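Side-chain contacts in Mll3558 protein (Mesorhizobium loti, PDB 3RD6), which is of unknown function but belongs to the AHA1 family of Hsp90 ATPase activator homologues, within the Bet v 1-like superfamily: residues F24-D29 with E143-E148; I85-R90 with L116-Q121. All blocks are in the same frame, centred on the assembly; numbering follows the deposited sequence.

Interaction 1: residues F24-D29 with E143-E148; sequences FHAFAD and EALAAE
The carbonyl oxygen Phe24 O takes two backbone N-H groups, Phe27 N at 2.6 Å and Ala28 N at 3.1 Å, and so closes the last turn of helix 20-28, where Ala26 and Phe27 meet Leu145 of the C-terminal helix. The same oxygen lies in the plane of the Phe27 ring, at its edge. Across the contact no hydrogen bond forms; the joint is apolar and buried, and Leu145 makes the side-chain contacts from helix 131-148. With CG anti to the backbone N (chi1 169°), its isobutyl fork reaches over to helix 20-28 and divides. One methyl, CD1, meets Ala26 CB at 3.5 Å, while the other, CD2, approaches the far end of the Phe27 ring, 3.9 Å from CE1. The side chains of Phe27 and Leu145 cross at about a right angle. Because Ala26 offers just a methyl group, the two backbones come fairly close here, with Ala26 CA 7.9 Å from Leu145 CA. Trp36 of helix 30-36 completes the cluster: its ring NE1 bonds to Ala26 O, it stands edge-to-face to Phe27, and it touches Leu145. Asp29 links the two short helices, since it follows the first and is the N-cap of the second, with OD2 also bonded to Thr32 OG1. Packing of these short helices against the long C-terminal helix, on the side of the sheet that the long helix covers, is characteristic of the helix-grip fold of Bet v 1-like proteins.

Interaction 2: residues I85-R90 with L116-Q121; sequences IVFSYR and LTYTEQ
Tyr118 is the first residue of 116-121 to meet the other strand, with its phenol end near Phe87: the oxygen OH stands 4.3 Å from Phe87 CZ, an oblique and loose approach. With CG anti to the backbone N (chi1 -169°), its ring reaches across strand 96-110 toward Phe87, and Tyr118 OH gives a hydrogen bond of 3.2 Å to Glu120 OE2. That oxygen lies in the plane of the Tyr118 ring and is met nearly along its C-O axis. Two residues on, Glu120 points from the same face of the strand, and its other oxygen, OE1, accepts a bond from Tyr89 OH at 2.9 Å. This donor arrives from above the carboxylate, 57° out of its plane, and the Tyr89 ring stands almost upright to that plane, at 84°. The two phenols thus hold both oxygens of a buried carboxylate and should limit its rotation. Thr103 of the intervening strand adds a weak bond to OE2, and Arg134 of helix 131-148 touches both Tyr89 and Glu120. Gln121, next in sequence, instead binds Gly122 O of the second subunit through NE2. A tyrosine-glutamate network spanning the intervening strand 96-110, on the face that looks toward the C-terminal helix, fits the interior of the Bet v 1-like helix-grip fold, the side where some relatives bind ligands.

From the N terminus the chain passes through strand 5-16 into helix 20-28; the segment 24-29, its last turn and the residue after it, is joined only 114 residues later by 143-148, so interaction 1 closes a loop that holds nearly the whole sheet. Interaction 2 is nested inside it: 85-90 and 116-121 lie on strands 84-93 and 113-125, which run parallel to each other on either side of strand 96-110. The centres of interactions 1 and 2 are about 15 Å apart, yet the two touch, since Phe27 CB lies 3.4 Å from Ile85 CD1 and Phe27 CE1 3.7 Å from Leu116 CD1. Interaction 1 thus joins the helices to each other, and interaction 2 bridges the sheet strands beneath them.

Interaction 1: residues F24-D29 with E143-E148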
loop_
_atom_site.group_PDB
_atom_site.type_symbol
_atom_site.label_atom_id
_atom_site.label_comp_id
_atom_site.label_asym_id
_atom_site.label_seq_id
_atom_site.Cartn_x
_atom_site.Cartn_y
_atom_site.Cartn_z
ATOM N N PHE A 24 21.174 -0.027 -1.822
ATOM C CA PHE A 24 20.191 -0.657 -0.956
ATOM C C PHE A 24 20.403 -0.036 0.402
ATOM O O PHE A 24 19.486 0.509 0.992
ATOM C CB PHE A 24 20.431 -2.160 -0.846
ATOM C CG PHE A 24 19.434 -2.871 0.040
ATOM C CD1 PHE A 24 18.138 -3.115 -0.408
ATOM C CD2 PHE A 24 19.795 -3.307 1.311
ATOM C CE1 PHE A 24 17.223 -3.786 0.393
ATOM C CE2 PHE A 24 18.882 -3.980 2.118
ATOM C CZ PHE A 24 17.594 -4.221 1.657
ATOM N N HIS A 25 21.637 -0.113 0.876
ATOM C CA HIS A 25 22.020 0.431 2.170
ATOM C C HIS A 25 21.409 1.801 2.414
ATOM O O HIS A 25 20.849 2.061 3.477
ATOM C CB HIS A 25 23.546 0.540 2.256
ATOM C CG HIS A 25 24.041 0.978 3.597
ATOM N ND1 HIS A 25 23.973 0.174 4.715
ATOM C CD2 HIS A 25 24.566 2.155 4.013
ATOM C CE1 HIS A 25 24.429 0.838 5.761
ATOM N NE2 HIS A 25 24.795 2.045 5.361
ATOM N N ALA A 26 21.514 2.676 1.421
ATOM C CA ALA A 26 20.983 4.038 1.534
ATOM C C ALA A 26 19.483 4.079 1.841
ATOM O O ALA A 26 18.937 5.134 2.181
ATOM C CB ALA A 26 21.275 4.818 0.251
ATOM N N PHE A 27 18.818 2.938 1.713
ATOM C CA PHE A 27 17.393 2.858 1.984
ATOM C C PHE A 27 17.117 2.171 3.309
ATOM O O PHE A 27 16.176 2.518 4.017
ATOM C CB PHE A 27 16.666 2.060 0.888
ATOM C CG PHE A 27 16.431 2.815 -0.379
ATOM C CD1 PHE A 27 17.366 2.785 -1.408
ATOM C CD2 PHE A 27 15.254 3.531 -0.560
ATOM C CE1 PHE A 27 17.133 3.458 -2.612
ATOM C CE2 PHE A 27 15.009 4.210 -1.761
ATOM C CZ PHE A 27 15.953 4.168 -2.785
ATOM N N ALA A 28 17.944 1.183 3.627
ATOM C CA ALA A 28 17.773 0.372 4.829
ATOM C C ALA A 28 18.453 0.852 6.112
ATOM O O ALA A 28 18.131 0.370 7.203
ATOM C CB ALA A 28 18.198 -1.072 4.523
ATOM N N ASP A 29 19.386 1.790 5.984
ATOM C CA ASP A 29 20.104 2.326 7.143
ATOM C C ASP A 29 19.489 3.652 7.595
ATOM O O ASP A 29 19.573 4.665 6.903
ATOM C CB ASP A 29 21.582 2.530 6.797
ATOM C CG ASP A 29 22.365 3.075 7.945
ATOM O OD1 ASP A 29 22.376 2.416 9.007
ATOM O OD2 ASP A 29 22.962 4.161 7.791
ATOM N N GLU A 143 17.443 12.236 -6.953
ATOM C CA GLU A 143 18.559 13.015 -7.470
ATOM C C GLU A 143 19.436 13.325 -6.247
ATOM O O GLU A 143 20.663 13.213 -6.311
ATOM C CB GLU A 143 18.041 14.304 -8.123
ATOM C CG GLU A 143 18.899 14.841 -9.268
ATOM C CD GLU A 143 19.953 15.832 -8.812
ATOM O OE1 GLU A 143 20.700 16.341 -9.671
ATOM O OE2 GLU A 143 20.031 16.109 -7.596
ATOM N N ALA A 144 18.792 13.680 -5.133
ATOM C CA ALA A 144 19.490 13.977 -3.884
ATOM C C ALA A 144 20.246 12.746 -3.396
ATOM O O ALA A 144 21.364 12.861 -2.902
ATOM C CB ALA A 144 18.502 14.424 -2.832
ATOM N N LEU A 145 19.624 11.573 -3.521
ATOM C CA LEU A 145 20.261 10.319 -3.119
ATOM C C LEU A 145 21.584 10.199 -3.867
ATOM O O LEU A 145 22.614 9.844 -3.283
ATOM C CB LEU A 145 19.375 9.123 -3.467
ATOM C CG LEU A 145 20.013 7.726 -3.355
ATOM C CD1 LEU A 145 20.497 7.452 -1.947
ATOM C CD2 LEU A 145 18.994 6.688 -3.767
ATOM N N ALA A 146 21.537 10.510 -5.163
ATOM C CA ALA A 146 22.706 10.454 -6.032
ATOM C C ALA A 146 23.918 11.094 -5.364
ATOM O O ALA A 146 24.986 10.475 -5.264
ATOM C CB ALA A 146 22.406 11.142 -7.358
ATOM N N ALA A 147 23.744 12.325 -4.894
ATOM C CA ALA A 147 24.826 13.049 -4.225
ATOM C C ALA A 147 25.308 12.333 -2.965
ATOM O O ALA A 147 26.496 12.342 -2.657
ATOM C CB ALA A 147 24.372 14.459 -3.871
ATOM N N GLU A 148 24.377 11.716 -2.242
ATOM C CA GLU A 148 24.697 10.996 -1.017
ATOM C C GLU A 148 25.586 9.781 -1.304
ATOM O O GLU A 148 26.161 9.188 -0.389
ATOM C CB GLU A 148 23.407 10.543 -0.332
ATOM C CG GLU A 148 23.390 10.722 1.182
ATOM C CD GLU A 148 24.486 9.939 1.896
ATOM O OE1 GLU A 148 24.645 8.733 1.618
ATOM O OE2 GLU A 148 25.184 10.531 2.745
#

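Interaction 2: residues I85-R90 with L116-Q121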
loop_
_atom_site.group_PDB
_atom_site.type_symbol
_atom_site.label_atom_id
_atom_site.label_comp_id
_atom_site.label_asym_id
_atom_site.label_seq_id
_atom_site.Cartn_x
_atom_site.Cartn_y
_atom_site.Cartn_z
ATOM N N ILE A 85 12.421 -3.291 -2.445
ATOM C CA ILE A 85 11.802 -2.717 -1.263
ATOM C C ILE A 85 10.371 -2.321 -1.593
ATOM O O ILE A 85 10.129 -1.565 -2.535
ATOM C CB ILE A 85 12.577 -1.478 -0.750
ATOM C CG1 ILE A 85 14.018 -1.876 -0.400
ATOM C CG2 ILE A 85 11.853 -0.877 0.463
ATOM C CD1 ILE A 85 14.852 -0.772 0.200
ATOM N N VAL A 86 9.426 -2.861 -0.828
ATOM C CA VAL A 86 8.022 -2.547 -1.036
ATOM C C VAL A 86 7.351 -2.097 0.249
ATOM O O VAL A 86 7.419 -2.757 1.281
ATOM C CB VAL A 86 7.220 -3.752 -1.591
ATOM C CG1 VAL A 86 5.769 -3.355 -1.790
ATOM C CG2 VAL A 86 7.814 -4.248 -2.920
ATOM N N PHE A 87 6.713 -0.943 0.172
ATOM C CA PHE A 87 5.999 -0.407 1.309
ATOM C C PHE A 87 4.812 0.414 0.815
ATOM O O PHE A 87 4.797 0.922 -0.299
ATOM C CB PHE A 87 6.915 0.466 2.195
ATOM C CG PHE A 87 7.379 1.749 1.535
ATOM C CD1 PHE A 87 8.551 1.791 0.813
ATOM C CD2 PHE A 87 6.646 2.931 1.678
ATOM C CE1 PHE A 87 8.981 2.980 0.253
ATOM C CE2 PHE A 87 7.080 4.129 1.116
ATOM C CZ PHE A 87 8.242 4.150 0.409
ATOM N N SER A 88 3.803 0.498 1.659
ATOM C CA SER A 88 2.607 1.268 1.395
ATOM C C SER A 88 2.758 2.439 2.354
ATOM O O SER A 88 3.579 2.390 3.273
ATOM C CB SER A 88 1.364 0.467 1.780
ATOM O OG SER A 88 1.363 0.140 3.161
ATOM N N TYR A 89 1.979 3.487 2.145
ATOM C CA TYR A 89 2.054 4.633 3.031
ATOM C C TYR A 89 0.917 5.566 2.753
ATOM O O TYR A 89 0.289 5.488 1.715
ATOM C CB TYR A 89 3.397 5.368 2.888
ATOM C CG TYR A 89 3.529 6.265 1.685
ATOM C CD1 TYR A 89 3.147 7.601 1.748
ATOM C CD2 TYR A 89 4.045 5.783 0.484
ATOM C CE1 TYR A 89 3.278 8.436 0.645
ATOM C CE2 TYR A 89 4.177 6.613 -0.620
ATOM C CZ TYR A 89 3.789 7.937 -0.534
ATOM O OH TYR A 89 3.896 8.785 -1.611
ATOM N N ARG A 90 0.626 6.419 3.719
ATOM C CA ARG A 90 -0.430 7.407 3.574
ATOM C C ARG A 90 0.162 8.732 4.025
ATOM O O ARG A 90 0.986 8.790 4.937
ATOM C CB ARG A 90 -1.646 7.054 4.422
ATOM C CG ARG A 90 -1.384 6.980 5.906
ATOM C CD ARG A 90 -2.686 6.710 6.633
ATOM N NE ARG A 90 -2.519 6.422 8.050
ATOM C CZ ARG A 90 -1.836 5.403 8.538
ATOM N NH1 ARG A 90 -1.235 4.552 7.729
ATOM N NH2 ARG A 90 -1.766 5.240 9.841
ATOM N N LEU A 116 17.960 1.538 -10.686
ATOM C CA LEU A 116 16.893 1.775 -9.721
ATOM C C LEU A 116 15.610 2.234 -10.358
ATOM O O LEU A 116 15.523 3.340 -10.878
ATOM C CB LEU A 116 17.325 2.805 -8.672
ATOM C CG LEU A 116 16.284 3.262 -7.641
ATOM C CD1 LEU A 116 16.969 3.597 -6.337
ATOM C CD2 LEU A 116 15.527 4.467 -8.158
ATOM N N THR A 117 14.613 1.361 -10.324
ATOM C CA THR A 117 13.304 1.690 -10.856
ATOM C C THR A 117 12.386 1.846 -9.646
ATOM O O THR A 117 12.124 0.890 -8.910
ATOM C CB THR A 117 12.793 0.598 -11.836
ATOM O OG1 THR A 117 11.427 0.859 -12.171
ATOM C CG2 THR A 117 12.921 -0.778 -11.232
ATOM N N TYR A 118 11.941 3.082 -9.439
ATOM C CA TYR A 118 11.077 3.455 -8.326
ATOM C C TYR A 118 9.647 3.623 -8.860
ATOM O O TYR A 118 9.368 4.541 -9.609
ATOM C CB TYR A 118 11.610 4.765 -7.733
ATOM C CG TYR A 118 11.030 5.218 -6.409
ATOM C CD1 TYR A 118 11.767 5.100 -5.225
ATOM C CD2 TYR A 118 9.781 5.835 -6.349
ATOM C CE1 TYR A 118 11.283 5.595 -4.008
ATOM C CE2 TYR A 118 9.277 6.335 -5.131
ATOM C CZ TYR A 118 10.041 6.208 -3.963
ATOM O OH TYR A 118 9.536 6.684 -2.774
ATOM N N THR A 119 8.748 2.723 -8.474
ATOM C CA THR A 119 7.355 2.768 -8.921
ATOM C C THR A 119 6.376 3.117 -7.807
ATOM O O THR A 119 6.432 2.544 -6.717
ATOM C CB THR A 119 6.917 1.410 -9.508
ATOM O OG1 THR A 119 7.836 1.005 -10.524
ATOM C CG2 THR A 119 5.510 1.521 -10.103
ATOM N N GLU A 120 5.461 4.042 -8.089
ATOM C CA GLU A 120 4.465 4.429 -7.088
ATOM C C GLU A 120 2.999 4.388 -7.544
ATOM O O GLU A 120 2.556 5.215 -8.348
ATOM C CB GLU A 120 4.793 5.818 -6.518
ATOM C CG GLU A 120 4.887 5.787 -5.001
ATOM C CD GLU A 120 5.369 7.084 -4.387
ATOM O OE1 GLU A 120 4.584 8.047 -4.350
ATOM O OE2 GLU A 120 6.538 7.141 -3.941
ATOM N N GLN A 121 2.255 3.413 -7.024
ATOM C CA GLN A 121 0.843 3.271 -7.350
ATOM C C GLN A 121 0.103 3.994 -6.252
ATOM O O GLN A 121 0.070 3.537 -5.118
ATOM C CB GLN A 121 0.460 1.792 -7.385
ATOM C CG GLN A 121 1.161 1.024 -8.479
ATOM C CD GLN A 121 1.124 -0.468 -8.272
ATOM O OE1 GLN A 121 1.819 -1.007 -7.410
ATOM N NE2 GLN A 121 0.312 -1.150 -9.064
#